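Local coordinates for protein alternansucrase (Leuconostoc mesenteroides, PDB 6HVG) that belongs to glycosyl hydrolase family 70, combining a TIM-barrel-type domain and a bound calcium ion with choline-binding-type repeats, at residues 1390-1393 with 1399-1402; 339-344 with 350-355; 638-643 with 1217-1222. All coordinates share one frame; numbering follows the deposited sequence.

Contact 1. Residues 1390-1393 with 1399-1402; sequences KYIN and FYHL
Tyr1391 and His1401 meet on one face of a two-stranded antiparallel sheet as a non-hydrogen-bonded pair. From its CB, which lies 3.8 Å from Tyr1400 O, the Tyr1391 side chain carries CG anti to its own carbonyl carbon (chi1 -63°), and the ring extends over the histidine. CG, CD2, CE2 and CZ all lie round His1401 CD2, with CE2 and CZ at 3.8 Å, while CD1 and CE1 also approach His1401 CB, CD1 at 3.9 Å. That imidazole carbon, CD2, sits 3.7 Å above the plane of the tyrosine ring, over its centre. The two planes are turned 49° apart, an oblique pairing rather than a stack. Further along the same face, Asn1393 CB lies over a face of the Phe1399 ring, offset toward its rim, in a CH-pi contact 3.9 Å from the centroid.

Four backbone hydrogen bonds join the strands in two pairs. Ile1392 and Tyr1400 are linked reciprocally, with Ile1392 N to Tyr1400 O at 2.8 Å; Lys1390 and Leu1402 form the second reciprocal pair, in which Lys1390 N to Leu1402 O is the more bent bond (135° at the hydrogen). On the opposite face Ile1392 CG2 packs against Tyr1400 CB and lies near the plane of the tyrosine ring, at its edge. There Ile1392 and Leu1402 also touch Tyr1379 of strand 1377-1380, and the Tyr1400 ring meets that of Phe1369. The pair is a beta hairpin rich in aromatic residues, consistent with the hairpin units of choline-binding and cell-wall-binding repeats.

Contact 2. Residues 339-344 with 350-355; sequences TYYLDE and KNYAGT
Tyr341 lays the CD2-CE2 side of its ring across one face of the Tyr352 ring. CE2 leads the approach: it stands 3.7 Å above the plane of Tyr352, displaced from the centre toward the rim, and is equally near Tyr352 CZ and CE1, at 3.8 Å from each. CD2 follows at 4.1 Å from Tyr352 CD1. The rings meet obliquely, their planes at 44° and their centroids 5.1 Å apart, so the pair is neither a parallel stack nor a T-shaped one. The phenol ends point the same general way, but Tyr341 OH and Tyr352 OH are 4.2 Å apart, too far to bond, and the contact is apolar.

Both rings reach the meeting point by the same torsion: CG is set opposite the backbone N, with chi1 166° in Tyr341 and -168° in Tyr352. This turns both side chains toward each other, and they alone bridge the two segments.

Strand 338-342, which carries Tyr341, pairs with strand 333-335, whereas strand 352-355 pairs with 360-363, where Asn351 and Tyr352 both face Phe363 in a G1 beta bulge. Tyr341 also rests on Phe363, and Tyr352 on Phe1369 and Thr1371; the aromatic pair thus joins two successive sheets of the choline-binding-type repeat region, beside the much later strand 1368-1371, which backbone hydrogen bonding between Ala353 and Phe1369 ties to strand 352-355.

Contact 3. Residues 638-643 with 1217-1222; sequences FKALYG and EEYPSL
Tyr1219 presents one face of its ring to Leu641, and the two side chains cross at about a right angle. The leucine branch CD1 does the touching: it lies over the face, 4.0 Å from the ring centroid and 28° off the normal, in a CH-pi contact. CD1 is nearest Tyr1219 CE1, at 3.5 Å, whereas Leu641 CG is carried toward the phenol end, 3.8 Å from Tyr1219 OH. Although the Leu641 side chain does not leave its helix straight toward the tyrosine, its end bends in that direction.

The other long side of the ring, CD2 and CE2, meets Ala640. Its CB points at the opposing segment and comes within 3.8 Å of Tyr1219 CD2; its backbone O approaches CE2 obliquely. Leu1222 adds a looser touch, its CD1 lying 4.2 Å from Ala640 CB. With CG anti to the carbonyl carbon (chi1 -51°), Tyr1219 extends its ring toward the last turn of helix 629-642. The contact is mostly apolar, at the protein surface.

Tyr1219 is the first residue to leave helical geometry after helix 1212-1218, just before a short, weakly bonded helix starting near Pro1220. These helices form an excursion between antiparallel strands 1190-1197 and 1248-1252. Helix 629-642 belongs to the connection from strand 617-620 to the neighbouring parallel strand 657-658, a beta-alpha-beta crossover of the circularly permuted TIM barrel of family 70.

Along the chain contact 2 comes first, then contact 3, then contact 1. Space orders them differently: the centres of contacts 1 and 2 are only 18 Å apart, although about a thousand residues separate them in sequence. Contact 1 is a single two-stranded hairpin; contact 2 bridges two small antiparallel sheets. Phe1369 meets Tyr1400 of the first and Tyr352 of the second, and Arg349 touches both Tyr1400 and Tyr341. Contact 3 sits in the family 70 region, about 64 Å from contact 1 and 78 Å from contact 2 between centres. The chain thus leaves the repeat region, builds the barrel and returns, so that repeats of the two ends pack together, with the 1390-1402 hairpin probably part of the later set.

Contact 1. Residues 1390-1393 with 1399-1402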
loop_
_atom_site.group_PDB
_atom_site.type_symbol
_atom_site.label_atom_id
_atom_site.label_comp_id
_atom_site.label_asym_id
_atom_site.label_seq_id
_atom_site.Cartn_x
_atom_site.Cartn_y
_atom_site.Cartn_z
ATOM N N LYS A 1390 -4.634 5.430 -31.001
ATOM C CA LYS A 1390 -5.233 4.377 -30.166
ATOM C C LYS A 1390 -6.617 3.973 -30.653
ATOM O O LYS A 1390 -7.270 4.681 -31.430
ATOM C CB LYS A 1390 -5.229 4.767 -28.674
ATOM C CG LYS A 1390 -6.452 5.465 -28.147
ATOM C CD LYS A 1390 -6.318 5.758 -26.656
ATOM C CE LYS A 1390 -7.676 6.020 -26.019
ATOM N NZ LYS A 1390 -7.573 6.545 -24.631
ATOM N N TYR A 1391 -7.054 2.807 -30.199
ATOM C CA TYR A 1391 -8.394 2.337 -30.497
ATOM C C TYR A 1391 -9.274 2.921 -29.399
ATOM O O TYR A 1391 -8.842 3.108 -28.253
ATOM C CB TYR A 1391 -8.469 0.803 -30.544
ATOM C CG TYR A 1391 -7.630 0.178 -31.645
ATOM C CD1 TYR A 1391 -8.227 -0.297 -32.822
ATOM C CD2 TYR A 1391 -6.232 0.077 -31.520
ATOM C CE1 TYR A 1391 -7.461 -0.854 -33.845
ATOM C CE2 TYR A 1391 -5.454 -0.471 -32.537
ATOM C CZ TYR A 1391 -6.072 -0.937 -33.697
ATOM O OH TYR A 1391 -5.316 -1.498 -34.706
ATOM N N ILE A 1392 -10.503 3.233 -29.773
ATOM C CA ILE A 1392 -11.452 3.884 -28.887
ATOM C C ILE A 1392 -12.752 3.070 -28.921
ATOM O O ILE A 1392 -13.195 2.659 -29.990
ATOM C CB ILE A 1392 -11.661 5.340 -29.349
ATOM C CG1 ILE A 1392 -12.338 6.168 -28.285
ATOM C CG2 ILE A 1392 -12.480 5.409 -30.629
ATOM C CD1 ILE A 1392 -12.716 7.546 -28.777
ATOM N N ASN A 1393 -13.341 2.801 -27.759
ATOM C CA ASN A 1393 -14.593 2.040 -27.712
ATOM C C ASN A 1393 -15.783 2.891 -27.257
ATOM O O ASN A 1393 -15.640 3.928 -26.602
ATOM C CB ASN A 1393 -14.451 0.745 -26.872
ATOM C CG ASN A 1393 -14.591 0.986 -25.369
ATOM O OD1 ASN A 1393 -15.620 1.487 -24.898
ATOM N ND2 ASN A 1393 -13.581 0.588 -24.606
ATOM N N PHE A 1399 -16.379 0.248 -32.410
ATOM C CA PHE A 1399 -14.948 0.466 -32.241
ATOM C C PHE A 1399 -14.441 1.416 -33.313
ATOM O O PHE A 1399 -14.890 1.380 -34.451
ATOM C CB PHE A 1399 -14.200 -0.882 -32.221
ATOM C CG PHE A 1399 -14.127 -1.505 -30.844
ATOM C CD1 PHE A 1399 -13.000 -1.319 -30.028
ATOM C CD2 PHE A 1399 -15.195 -2.217 -30.331
ATOM C CE1 PHE A 1399 -12.939 -1.851 -28.741
ATOM C CE2 PHE A 1399 -15.149 -2.745 -29.041
ATOM C CZ PHE A 1399 -14.021 -2.566 -28.249
ATOM N N TYR A 1400 -13.547 2.319 -32.927
ATOM C CA TYR A 1400 -12.890 3.221 -33.890
ATOM C C TYR A 1400 -11.394 3.271 -33.607
ATOM O O TYR A 1400 -10.948 2.943 -32.497
ATOM C CB TYR A 1400 -13.471 4.628 -33.806
ATOM C CG TYR A 1400 -14.985 4.710 -33.730
ATOM C CD1 TYR A 1400 -15.766 4.895 -34.885
ATOM C CD2 TYR A 1400 -15.643 4.643 -32.504
ATOM C CE1 TYR A 1400 -17.152 5.018 -34.803
ATOM C CE2 TYR A 1400 -17.027 4.746 -32.423
ATOM C CZ TYR A 1400 -17.774 4.927 -33.563
ATOM O OH TYR A 1400 -19.146 5.036 -33.454
ATOM N N HIS A 1401 -10.624 3.644 -34.622
ATOM C CA HIS A 1401 -9.180 3.803 -34.474
ATOM C C HIS A 1401 -8.787 5.201 -34.896
ATOM O O HIS A 1401 -9.291 5.726 -35.894
ATOM C CB HIS A 1401 -8.391 2.776 -35.289
ATOM C CG HIS A 1401 -6.912 3.035 -35.307
ATOM N ND1 HIS A 1401 -6.251 3.601 -36.380
ATOM C CD2 HIS A 1401 -5.973 2.841 -34.347
ATOM C CE1 HIS A 1401 -4.964 3.716 -36.086
ATOM N NE2 HIS A 1401 -4.771 3.263 -34.858
ATOM N N LEU A 1402 -7.873 5.781 -34.133
ATOM C CA LEU A 1402 -7.341 7.075 -34.455
ATOM C C LEU A 1402 -5.867 6.939 -34.779
ATOM O O LEU A 1402 -5.067 6.419 -33.979
ATOM C CB LEU A 1402 -7.590 8.056 -33.314
ATOM C CG LEU A 1402 -9.075 8.119 -32.951
ATOM C CD1 LEU A 1402 -9.267 8.536 -31.501
ATOM C CD2 LEU A 1402 -9.789 9.030 -33.936
#

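Contact 2. Residues 339-344 with 350-355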
loop_
_atom_site.group_PDB
_atom_site.type_symbol
_atom_site.label_atom_id
_atom_site.label_comp_id
_atom_site.label_asym_id
_atom_site.label_seq_id
_atom_site.Cartn_x
_atom_site.Cartn_y
_atom_site.Cartn_z
ATOM N N THR A 339 -33.150 18.226 -37.753
ATOM C CA THR A 339 -32.208 17.516 -38.604
ATOM C C THR A 339 -31.256 16.660 -37.767
ATOM O O THR A 339 -30.636 17.117 -36.814
ATOM C CB THR A 339 -31.414 18.497 -39.483
ATOM O OG1 THR A 339 -32.339 19.304 -40.220
ATOM C CG2 THR A 339 -30.512 17.760 -40.463
ATOM N N TYR A 340 -31.179 15.390 -38.143
ATOM C CA TYR A 340 -30.369 14.401 -37.466
ATOM C C TYR A 340 -29.393 13.819 -38.472
ATOM O O TYR A 340 -29.683 13.828 -39.667
ATOM C CB TYR A 340 -31.292 13.291 -36.942
ATOM C CG TYR A 340 -32.377 13.767 -36.015
ATOM C CD1 TYR A 340 -32.139 13.884 -34.651
ATOM C CD2 TYR A 340 -33.636 14.071 -36.494
ATOM C CE1 TYR A 340 -33.134 14.304 -33.786
ATOM C CE2 TYR A 340 -34.654 14.473 -35.640
ATOM C CZ TYR A 340 -34.400 14.586 -34.288
ATOM O OH TYR A 340 -35.372 15.012 -33.434
ATOM N N TYR A 341 -28.256 13.330 -37.988
ATOM C CA TYR A 341 -27.285 12.714 -38.853
ATOM C C TYR A 341 -27.152 11.241 -38.525
ATOM O O TYR A 341 -26.786 10.886 -37.425
ATOM C CB TYR A 341 -25.933 13.419 -38.760
ATOM C CG TYR A 341 -24.795 12.615 -39.371
ATOM C CD1 TYR A 341 -24.816 12.272 -40.709
ATOM C CD2 TYR A 341 -23.713 12.204 -38.597
ATOM C CE1 TYR A 341 -23.781 11.550 -41.270
ATOM C CE2 TYR A 341 -22.687 11.468 -39.131
ATOM C CZ TYR A 341 -22.716 11.142 -40.473
ATOM O OH TYR A 341 -21.668 10.411 -40.999
ATOM N N LEU A 342 -27.424 10.387 -39.499
ATOM C CA LEU A 342 -27.266 8.951 -39.328
ATOM C C LEU A 342 -26.081 8.506 -40.160
ATOM O O LEU A 342 -25.933 8.890 -41.311
ATOM C CB LEU A 342 -28.527 8.209 -39.778
ATOM C CG LEU A 342 -29.849 8.737 -39.161
ATOM C CD1 LEU A 342 -31.031 8.523 -40.068
ATOM C CD2 LEU A 342 -30.169 8.092 -37.823
ATOM N N ASP A 343 -25.215 7.689 -39.582
ATOM C CA ASP A 343 -24.026 7.244 -40.302
ATOM C C ASP A 343 -24.343 6.104 -41.268
ATOM O O ASP A 343 -25.505 5.712 -41.404
ATOM C CB ASP A 343 -22.882 6.878 -39.336
ATOM C CG ASP A 343 -23.111 5.592 -38.594
ATOM O OD1 ASP A 343 -24.080 4.871 -38.886
ATOM O OD2 ASP A 343 -22.282 5.285 -37.730
ATOM N N GLU A 344 -23.304 5.595 -41.927
ATOM C CA GLU A 344 -23.424 4.530 -42.945
ATOM C C GLU A 344 -24.171 3.292 -42.417
ATOM O O GLU A 344 -24.971 2.680 -43.143
ATOM C CB GLU A 344 -22.034 4.112 -43.489
ATOM C CG GLU A 344 -20.963 5.186 -43.426
ATOM C CD GLU A 344 -20.400 5.381 -42.012
ATOM O OE1 GLU A 344 -20.471 4.458 -41.165
ATOM O OE2 GLU A 344 -19.901 6.484 -41.730
ATOM N N LYS A 350 -24.799 11.344 -31.828
ATOM C CA LYS A 350 -25.009 12.366 -30.853
ATOM C C LYS A 350 -23.661 12.905 -30.427
ATOM O O LYS A 350 -22.665 12.210 -30.498
ATOM C CB LYS A 350 -25.757 11.783 -29.654
ATOM C CG LYS A 350 -27.094 11.127 -29.995
ATOM C CD LYS A 350 -27.825 10.731 -28.725
ATOM C CE LYS A 350 -29.053 9.903 -29.024
ATOM N NZ LYS A 350 -29.493 9.199 -27.791
ATOM N N ASN A 351 -23.661 14.158 -29.981
ATOM C CA ASN A 351 -22.457 14.923 -29.653
ATOM C C ASN A 351 -21.438 14.862 -30.782
ATOM O O ASN A 351 -20.277 14.558 -30.575
ATOM C CB ASN A 351 -21.862 14.471 -28.332
ATOM C CG ASN A 351 -20.803 15.435 -27.803
ATOM O OD1 ASN A 351 -20.935 16.686 -27.919
ATOM N ND2 ASN A 351 -19.757 14.879 -27.200
ATOM N N TYR A 352 -21.905 15.197 -31.983
ATOM C CA TYR A 352 -21.130 15.062 -33.216
ATOM C C TYR A 352 -21.146 16.412 -33.939
ATOM O O TYR A 352 -22.211 16.939 -34.259
ATOM C CB TYR A 352 -21.772 13.983 -34.103
ATOM C CG TYR A 352 -20.948 13.517 -35.285
ATOM C CD1 TYR A 352 -20.890 14.261 -36.468
ATOM C CD2 TYR A 352 -20.267 12.318 -35.247
ATOM C CE1 TYR A 352 -20.144 13.832 -37.570
ATOM C CE2 TYR A 352 -19.525 11.880 -36.345
ATOM C CZ TYR A 352 -19.464 12.642 -37.509
ATOM O OH TYR A 352 -18.733 12.205 -38.605
ATOM N N ALA A 353 -19.962 16.953 -34.189
ATOM C CA ALA A 353 -19.827 18.191 -34.936
ATOM C C ALA A 353 -19.396 17.905 -36.353
ATOM O O ALA A 353 -18.556 17.065 -36.581
ATOM C CB ALA A 353 -18.800 19.091 -34.259
ATOM N N GLY A 354 -19.967 18.613 -37.316
ATOM C CA GLY A 354 -19.471 18.536 -38.691
ATOM C C GLY A 354 -20.180 19.409 -39.712
ATOM O O GLY A 354 -21.265 19.900 -39.463
ATOM N N THR A 355 -19.538 19.598 -40.864
ATOM C CA THR A 355 -20.108 20.426 -41.920
ATOM C C THR A 355 -20.941 19.588 -42.871
ATOM O O THR A 355 -20.421 19.005 -43.817
ATOM C CB THR A 355 -19.027 21.200 -42.697
ATOM O OG1 THR A 355 -17.913 20.331 -42.989
ATOM C CG2 THR A 355 -18.548 22.425 -41.888
#

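Contact 3. Residues 638-643 with 1217-1222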
loop_
_atom_site.group_PDB
_atom_site.type_symbol
_atom_site.label_atom_id
_atom_site.label_comp_id
_atom_site.label_asym_id
_atom_site.label_seq_id
_atom_site.Cartn_x
_atom_site.Cartn_y
_atom_site.Cartn_z
ATOM N N PHE A 638 31.512 5.727 11.138
ATOM C CA PHE A 638 31.966 4.586 11.927
ATOM C C PHE A 638 33.457 4.265 11.724
ATOM O O PHE A 638 34.137 3.854 12.670
ATOM C CB PHE A 638 31.132 3.346 11.614
ATOM C CG PHE A 638 29.821 3.290 12.353
ATOM C CD1 PHE A 638 28.816 4.193 12.081
ATOM C CD2 PHE A 638 29.577 2.291 13.271
ATOM C CE1 PHE A 638 27.605 4.129 12.728
ATOM C CE2 PHE A 638 28.368 2.238 13.946
ATOM C CZ PHE A 638 27.389 3.167 13.679
ATOM N N LYS A 639 33.962 4.458 10.509
ATOM C CA LYS A 639 35.378 4.262 10.232
ATOM C C LYS A 639 36.208 5.273 11.016
ATOM O O LYS A 639 37.176 4.900 11.690
ATOM C CB LYS A 639 35.666 4.382 8.739
ATOM C CG LYS A 639 35.238 3.180 7.915
ATOM C CD LYS A 639 35.212 3.474 6.407
ATOM C CE LYS A 639 34.914 2.201 5.622
ATOM N NZ LYS A 639 34.445 2.413 4.233
ATOM N N ALA A 640 35.822 6.542 10.939
ATOM C CA ALA A 640 36.562 7.610 11.578
ATOM C C ALA A 640 36.587 7.488 13.090
ATOM O O ALA A 640 37.647 7.644 13.697
ATOM C CB ALA A 640 35.971 8.952 11.175
ATOM N N LEU A 641 35.437 7.207 13.700
ATOM C CA LEU A 641 35.321 7.188 15.165
ATOM C C LEU A 641 35.663 5.872 15.848
ATOM O O LEU A 641 36.045 5.882 17.015
ATOM C CB LEU A 641 33.921 7.589 15.609
ATOM C CG LEU A 641 33.770 9.056 15.993
ATOM C CD1 LEU A 641 33.574 9.911 14.747
ATOM C CD2 LEU A 641 32.601 9.181 16.964
ATOM N N TYR A 642 35.519 4.748 15.154
ATOM C CA TYR A 642 35.755 3.425 15.776
ATOM C C TYR A 642 36.737 2.538 15.020
ATOM O O TYR A 642 36.971 1.416 15.423
ATOM C CB TYR A 642 34.430 2.668 15.940
ATOM C CG TYR A 642 33.309 3.480 16.574
ATOM C CD1 TYR A 642 33.480 4.083 17.805
ATOM C CD2 TYR A 642 32.080 3.644 15.935
ATOM C CE1 TYR A 642 32.468 4.815 18.399
ATOM C CE2 TYR A 642 31.057 4.378 16.515
ATOM C CZ TYR A 642 31.255 4.958 17.748
ATOM O OH TYR A 642 30.238 5.694 18.310
ATOM N N GLY A 643 37.315 3.027 13.926
ATOM C CA GLY A 643 38.252 2.225 13.128
ATOM C C GLY A 643 37.691 0.871 12.703
ATOM O O GLY A 643 38.368 -0.143 12.795
ATOM N N GLU A 1217 36.078 19.859 13.288
ATOM C CA GLU A 1217 37.377 20.101 13.903
ATOM C C GLU A 1217 38.166 18.790 14.071
ATOM O O GLU A 1217 39.335 18.736 13.720
ATOM C CB GLU A 1217 37.188 20.789 15.263
ATOM C CG GLU A 1217 38.466 21.329 15.894
ATOM C CD GLU A 1217 38.222 22.055 17.211
ATOM O OE1 GLU A 1217 37.050 22.261 17.579
ATOM O OE2 GLU A 1217 39.211 22.434 17.881
ATOM N N GLU A 1218 37.524 17.740 14.588
ATOM C CA GLU A 1218 38.212 16.470 14.866
ATOM C C GLU A 1218 38.436 15.564 13.660
ATOM O O GLU A 1218 39.429 14.845 13.621
ATOM C CB GLU A 1218 37.466 15.663 15.917
ATOM C CG GLU A 1218 37.609 16.197 17.330
ATOM C CD GLU A 1218 36.858 15.335 18.326
ATOM O OE1 GLU A 1218 36.921 14.100 18.197
ATOM O OE2 GLU A 1218 36.202 15.881 19.237
ATOM N N TYR A 1219 37.511 15.557 12.706
ATOM C CA TYR A 1219 37.606 14.640 11.554
ATOM C C TYR A 1219 37.282 15.375 10.263
ATOM O O TYR A 1219 36.269 15.088 9.635
ATOM C CB TYR A 1219 36.653 13.431 11.715
ATOM C CG TYR A 1219 36.775 12.703 13.031
ATOM C CD1 TYR A 1219 35.952 13.025 14.103
ATOM C CD2 TYR A 1219 37.713 11.701 13.210
ATOM C CE1 TYR A 1219 36.065 12.364 15.322
ATOM C CE2 TYR A 1219 37.838 11.033 14.426
ATOM C CZ TYR A 1219 37.009 11.372 15.473
ATOM O OH TYR A 1219 37.110 10.732 16.671
ATOM N N PRO A 1220 38.148 16.316 9.845
ATOM C CA PRO A 1220 37.843 17.199 8.707
ATOM C C PRO A 1220 37.369 16.459 7.453
ATOM O O PRO A 1220 36.514 16.955 6.743
ATOM C CB PRO A 1220 39.186 17.905 8.422
ATOM C CG PRO A 1220 39.959 17.810 9.694
ATOM C CD PRO A 1220 39.503 16.547 10.380
ATOM N N SER A 1221 37.935 15.286 7.182
ATOM C CA SER A 1221 37.721 14.610 5.896
ATOM C C SER A 1221 36.258 14.201 5.675
ATOM O O SER A 1221 35.769 14.212 4.536
ATOM C CB SER A 1221 38.664 13.417 5.753
ATOM O OG SER A 1221 38.535 12.566 6.871
ATOM N N LEU A 1222 35.546 13.889 6.753
ATOM C CA LEU A 1222 34.112 13.600 6.646
ATOM C C LEU A 1222 33.338 14.725 5.952
ATOM O O LEU A 1222 32.381 14.484 5.211
ATOM C CB LEU A 1222 33.511 13.356 8.033
ATOM C CG LEU A 1222 33.947 12.090 8.765
ATOM C CD1 LEU A 1222 33.268 12.032 10.119
ATOM C CD2 LEU A 1222 33.622 10.841 7.967
#